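Local structure of urea carboxylase (Thermus thermophilus, 3OEP) at residues P121-L135 and A151-P163. The protein is of unknown function, a KipI-KipA homologue once mistaken for an allophanate hydrolase, that may bind ATP and have hydrolase activity. Residues are numbered along the deposited sequence; the frame is centred on the assembly and turned at random.
Sequences PGFPFLAEVEPALRL and AVAGVQTGIYPLP
Phe123 packs tightly against Gly158, Ile159, Tyr160 and Pro161. Its ring edge meets the face of Tyr160 in a T-shaped stack, with Phe123 CE2 3.4 Å from Tyr160 CD1 and the planes at 64°. Ile159 O sits over the centre of one face of the Phe123 ring. CG of Phe123 is anti to the backbone N (chi1 -164°), which swings the ring across the neighbouring strand. Gly158 leaves room for it, since a CB there would clash with Phe123 CE1. The buried Pro124 O has no hydrogen-bond partner; Gly158 CA makes a CA-H...O contact with it. Strands 124-127 and 156-159 are antiparallel neighbours in the sheet of a cyclophilin-like domain. Leu126 and Thr157 form a hydrogen-bonded pair, with Leu126 N to Thr157 O at 2.8 Å and Thr157 N to Leu126 O at 2.9 Å. On their face, Leu126 CB touches Thr157 CG2 at 3.6 Å. The other end is more exposed to solvent. There a type II' turn, Ala153 to Gln156, is tied to the facing segment by Val129 N to Val155 O at 2.9 Å and Gly154 N to Leu135 O at 2.8 Å. A water also bridges Gly154 O and Leu135 N. Arg134 lies alongside Val155, whose CG2 rests over one guanidinium face, 3.6 Å from Arg134 CZ. Arg134 NE and NH2 both grip Val129 O in the guanidinium plane. With an alanine in place of Arg134, Val129 O would probably lose both these donors, and Val155 CG2 the guanidinium face it rests on. Glu128 offers the guanidinium only a long ion pair.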
loop_
_atom_site.group_PDB
_atom_site.type_symbol
_atom_site.label_atom_id
_atom_site.label_comp_id
_atom_site.label_asym_id
_atom_site.label_seq_id
_atom_site.Cartn_x
_atom_site.Cartn_y
_atom_site.Cartn_z
ATOM N N PRO A 121 -1.140 8.555 0.475
ATOM C CA PRO A 121 -0.803 9.213 -0.790
ATOM C C PRO A 121 -0.841 10.751 -0.727
ATOM O O PRO A 121 -1.836 11.333 -0.310
ATOM C CB PRO A 121 -1.852 8.651 -1.751
ATOM C CG PRO A 121 -2.064 7.267 -1.237
ATOM C CD PRO A 121 -2.005 7.381 0.261
ATOM N N GLY A 122 0.269 11.386 -1.100
ATOM C CA GLY A 122 0.349 12.847 -1.152
ATOM C C GLY A 122 0.610 13.572 0.161
ATOM O O GLY A 122 0.745 14.796 0.160
ATOM N N PHE A 123 0.707 12.830 1.267
ATOM C CA PHE A 123 0.925 13.404 2.615
ATOM C C PHE A 123 2.365 13.902 2.753
ATOM O O PHE A 123 3.288 13.091 2.740
ATOM C CB PHE A 123 0.672 12.308 3.660
ATOM C CG PHE A 123 0.484 12.803 5.082
ATOM C CD1 PHE A 123 1.353 13.714 5.664
ATOM C CD2 PHE A 123 -0.543 12.290 5.859
ATOM C CE1 PHE A 123 1.169 14.139 6.980
ATOM C CE2 PHE A 123 -0.727 12.707 7.172
ATOM C CZ PHE A 123 0.127 13.638 7.728
ATOM N N PRO A 124 2.561 15.223 2.914
ATOM C CA PRO A 124 3.918 15.745 3.054
ATOM C C PRO A 124 4.375 15.783 4.498
ATOM O O PRO A 124 3.615 16.190 5.376
ATOM C CB PRO A 124 3.790 17.169 2.529
ATOM C CG PRO A 124 2.401 17.573 2.940
ATOM C CD PRO A 124 1.566 16.311 2.876
ATOM N N PHE A 125 5.607 15.346 4.737
ATOM C CA PHE A 125 6.263 15.573 6.014
ATOM C C PHE A 125 7.210 16.742 5.799
ATOM O O PHE A 125 8.157 16.644 5.020
ATOM C CB PHE A 125 7.025 14.335 6.486
ATOM C CG PHE A 125 6.144 13.233 7.056
ATOM C CD1 PHE A 125 4.799 13.447 7.366
ATOM C CD2 PHE A 125 6.683 11.990 7.323
ATOM C CE1 PHE A 125 4.017 12.423 7.892
ATOM C CE2 PHE A 125 5.906 10.973 7.848
ATOM C CZ PHE A 125 4.580 11.186 8.132
ATOM N N LEU A 126 6.915 17.850 6.474
ATOM C CA LEU A 126 7.626 19.111 6.313
ATOM C C LEU A 126 8.436 19.455 7.560
ATOM O O LEU A 126 8.007 19.178 8.673
ATOM C CB LEU A 126 6.609 20.221 6.076
ATOM C CG LEU A 126 5.704 20.069 4.856
ATOM C CD1 LEU A 126 4.344 20.718 5.107
ATOM C CD2 LEU A 126 6.372 20.675 3.657
ATOM N N ALA A 127 9.596 20.073 7.363
ATOM C CA ALA A 127 10.422 20.553 8.476
ATOM C C ALA A 127 11.128 21.823 8.005
ATOM O O ALA A 127 11.259 22.009 6.795
ATOM C CB ALA A 127 11.440 19.475 8.897
ATOM N N GLU A 128 11.587 22.708 8.899
ATOM C CA GLU A 128 11.551 22.570 10.361
ATOM C C GLU A 128 10.548 23.503 11.032
ATOM O O GLU A 128 10.545 24.718 10.792
ATOM C CB GLU A 128 12.925 22.923 10.952
ATOM C CG GLU A 128 14.070 22.030 10.511
ATOM C CD GLU A 128 15.434 22.494 11.023
ATOM O OE1 GLU A 128 15.539 23.580 11.648
ATOM O OE2 GLU A 128 16.416 21.767 10.779
ATOM N N VAL A 129 9.746 22.941 11.929
ATOM C CA VAL A 129 8.914 23.728 12.838
ATOM C C VAL A 129 9.817 24.542 13.774
ATOM O O VAL A 129 10.830 24.038 14.281
ATOM C CB VAL A 129 7.972 22.798 13.661
ATOM C CG1 VAL A 129 7.253 23.554 14.774
ATOM C CG2 VAL A 129 6.960 22.124 12.750
ATOM N N GLU A 130 9.462 25.810 13.979
ATOM C CA GLU A 130 10.200 26.685 14.894
ATOM C C GLU A 130 10.325 26.031 16.267
ATOM O O GLU A 130 9.378 25.421 16.741
ATOM C CB GLU A 130 9.487 28.030 15.053
ATOM C CG GLU A 130 9.527 28.925 13.821
ATOM C CD GLU A 130 10.919 29.452 13.517
ATOM O OE1 GLU A 130 11.518 30.104 14.396
ATOM O OE2 GLU A 130 11.407 29.225 12.392
ATOM N N PRO A 131 11.496 26.161 16.919
ATOM C CA PRO A 131 11.680 25.561 18.242
ATOM C C PRO A 131 10.537 25.804 19.236
ATOM O O PRO A 131 10.111 24.869 19.916
ATOM C CB PRO A 131 12.971 26.217 18.733
ATOM C CG PRO A 131 13.751 26.438 17.478
ATOM C CD PRO A 131 12.732 26.815 16.442
ATOM N N ALA A 132 10.032 27.034 19.293
ATOM C CA ALA A 132 8.968 27.396 20.235
ATOM C C ALA A 132 7.646 26.671 19.988
ATOM O O ALA A 132 6.811 26.614 20.884
ATOM C CB ALA A 132 8.739 28.914 20.225
ATOM N N LEU A 133 7.460 26.123 18.784
ATOM C CA LEU A 133 6.218 25.436 18.417
ATOM C C LEU A 133 6.350 23.907 18.452
ATOM O O LEU A 133 5.412 23.190 18.118
ATOM C CB LEU A 133 5.750 25.918 17.039
ATOM C CG LEU A 133 4.412 25.412 16.493
ATOM C CD1 LEU A 133 3.276 25.572 17.506
ATOM C CD2 LEU A 133 4.072 26.127 15.179
ATOM N N ARG A 134 7.499 23.403 18.897
ATOM C CA ARG A 134 7.719 21.954 18.918
ATOM C C ARG A 134 7.084 21.296 20.138
ATOM O O ARG A 134 7.418 21.622 21.277
ATOM C CB ARG A 134 9.214 21.641 18.865
ATOM C CG ARG A 134 9.843 22.118 17.582
ATOM C CD ARG A 134 11.309 21.770 17.481
ATOM N NE ARG A 134 11.917 22.474 16.358
ATOM C CZ ARG A 134 13.216 22.504 16.089
ATOM N NH1 ARG A 134 14.085 21.848 16.859
ATOM N NH2 ARG A 134 13.649 23.195 15.039
ATOM N N LEU A 135 6.168 20.365 19.898
ATOM C CA LEU A 135 5.611 19.585 20.992
ATOM C C LEU A 135 5.254 18.179 20.531
ATOM O O LEU A 135 4.981 17.962 19.347
ATOM C CB LEU A 135 4.413 20.292 21.629
ATOM C CG LEU A 135 3.019 20.049 21.076
ATOM C CD1 LEU A 135 1.952 20.708 21.964
ATOM C CD2 LEU A 135 2.949 20.568 19.647
ATOM N N ALA A 151 -1.197 19.926 10.743
ATOM C CA ALA A 151 -0.835 19.407 12.062
ATOM C C ALA A 151 0.650 19.491 12.349
ATOM O O ALA A 151 1.463 19.577 11.425
ATOM C CB ALA A 151 -1.311 17.959 12.194
ATOM N N VAL A 152 1.000 19.492 13.635
ATOM C CA VAL A 152 2.404 19.518 14.041
ATOM C C VAL A 152 2.727 18.437 15.069
ATOM O O VAL A 152 1.903 18.073 15.913
ATOM C CB VAL A 152 2.844 20.895 14.601
ATOM C CG1 VAL A 152 2.712 21.985 13.540
ATOM C CG2 VAL A 152 2.050 21.268 15.865
ATOM N N ALA A 153 3.950 17.939 14.988
ATOM C CA ALA A 153 4.494 17.053 16.004
ATOM C C ALA A 153 6.001 17.208 15.968
ATOM O O ALA A 153 6.640 16.954 14.942
ATOM C CB ALA A 153 4.086 15.619 15.751
ATOM N N GLY A 154 6.557 17.648 17.091
ATOM C CA GLY A 154 7.976 17.945 17.194
ATOM C C GLY A 154 8.423 18.919 16.118
ATOM O O GLY A 154 7.787 19.946 15.894
ATOM N N VAL A 155 9.513 18.573 15.433
ATOM C CA VAL A 155 10.094 19.432 14.394
ATOM C C VAL A 155 9.331 19.378 13.058
ATOM O O VAL A 155 9.685 20.084 12.109
ATOM C CB VAL A 155 11.588 19.064 14.169
ATOM C CG1 VAL A 155 11.709 17.747 13.419
ATOM C CG2 VAL A 155 12.339 20.186 13.444
ATOM N N GLN A 156 8.286 18.555 12.983
ATOM C CA GLN A 156 7.578 18.338 11.723
ATOM C C GLN A 156 6.177 18.926 11.687
ATOM O O GLN A 156 5.488 19.009 12.706
ATOM C CB GLN A 156 7.482 16.847 11.425
ATOM C CG GLN A 156 8.819 16.160 11.293
ATOM C CD GLN A 156 8.667 14.763 10.753
ATOM O OE1 GLN A 156 8.818 14.543 9.558
ATOM N NE2 GLN A 156 8.324 13.816 11.621
ATOM N N THR A 157 5.763 19.332 10.492
ATOM C CA THR A 157 4.378 19.685 10.242
ATOM C C THR A 157 3.925 18.905 9.011
ATOM O O THR A 157 4.742 18.472 8.198
ATOM C CB THR A 157 4.179 21.224 10.101
ATOM O OG1 THR A 157 2.780 21.537 10.010
ATOM C CG2 THR A 157 4.903 21.778 8.883
ATOM N N GLY A 158 2.625 18.687 8.896
ATOM C CA GLY A 158 2.099 17.886 7.807
ATOM C C GLY A 158 0.680 18.265 7.454
ATOM O O GLY A 158 0.022 19.015 8.185
ATOM N N ILE A 159 0.225 17.761 6.311
ATOM C CA ILE A 159 -1.132 18.005 5.837
ATOM C C ILE A 159 -1.757 16.656 5.504
ATOM O O ILE A 159 -1.253 15.942 4.646
ATOM C CB ILE A 159 -1.161 18.893 4.580
ATOM C CG1 ILE A 159 -0.378 20.194 4.811
ATOM C CG2 ILE A 159 -2.618 19.189 4.189
ATOM C CD1 ILE A 159 -0.105 20.989 3.560
ATOM N N TYR A 160 -2.827 16.299 6.208
ATOM C CA TYR A 160 -3.547 15.045 5.946
ATOM C C TYR A 160 -4.339 15.222 4.642
ATOM O O TYR A 160 -5.249 16.038 4.595
ATOM C CB TYR A 160 -4.491 14.711 7.112
ATOM C CG TYR A 160 -3.802 14.290 8.391
ATOM C CD1 TYR A 160 -3.765 12.954 8.781
ATOM C CD2 TYR A 160 -3.189 15.225 9.226
ATOM C CE1 TYR A 160 -3.132 12.558 9.956
ATOM C CE2 TYR A 160 -2.551 14.839 10.407
ATOM C CZ TYR A 160 -2.522 13.501 10.764
ATOM O OH TYR A 160 -1.898 13.107 11.927
ATOM N N PRO A 161 -4.002 14.470 3.573
ATOM C CA PRO A 161 -4.728 14.667 2.308
ATOM C C PRO A 161 -6.105 14.001 2.282
ATOM O O PRO A 161 -6.979 14.418 1.515
ATOM C CB PRO A 161 -3.815 14.003 1.264
ATOM C CG PRO A 161 -2.530 13.702 1.976
ATOM C CD PRO A 161 -2.879 13.532 3.403
ATOM N N LEU A 162 -6.254 12.964 3.101
ATOM C CA LEU A 162 -7.438 12.122 3.168
ATOM C C LEU A 162 -7.734 11.861 4.643
ATOM O O LEU A 162 -6.815 11.924 5.474
ATOM C CB LEU A 162 -7.160 10.769 2.500
ATOM C CG LEU A 162 -6.738 10.745 1.024
ATOM C CD1 LEU A 162 -5.524 9.846 0.803
ATOM C CD2 LEU A 162 -7.883 10.303 0.148
ATOM N N PRO A 163 -8.995 11.548 4.978
ATOM C CA PRO A 163 -9.278 11.185 6.364
ATOM C C PRO A 163 -8.488 9.952 6.777
ATOM O O PRO A 163 -8.396 8.989 6.011
ATOM C CB PRO A 163 -10.782 10.888 6.363
ATOM C CG PRO A 163 -11.314 11.529 5.141
ATOM C CD PRO A 163 -10.208 11.515 4.142
HETATM O O HOH W 1 5.235 20.504 17.038
#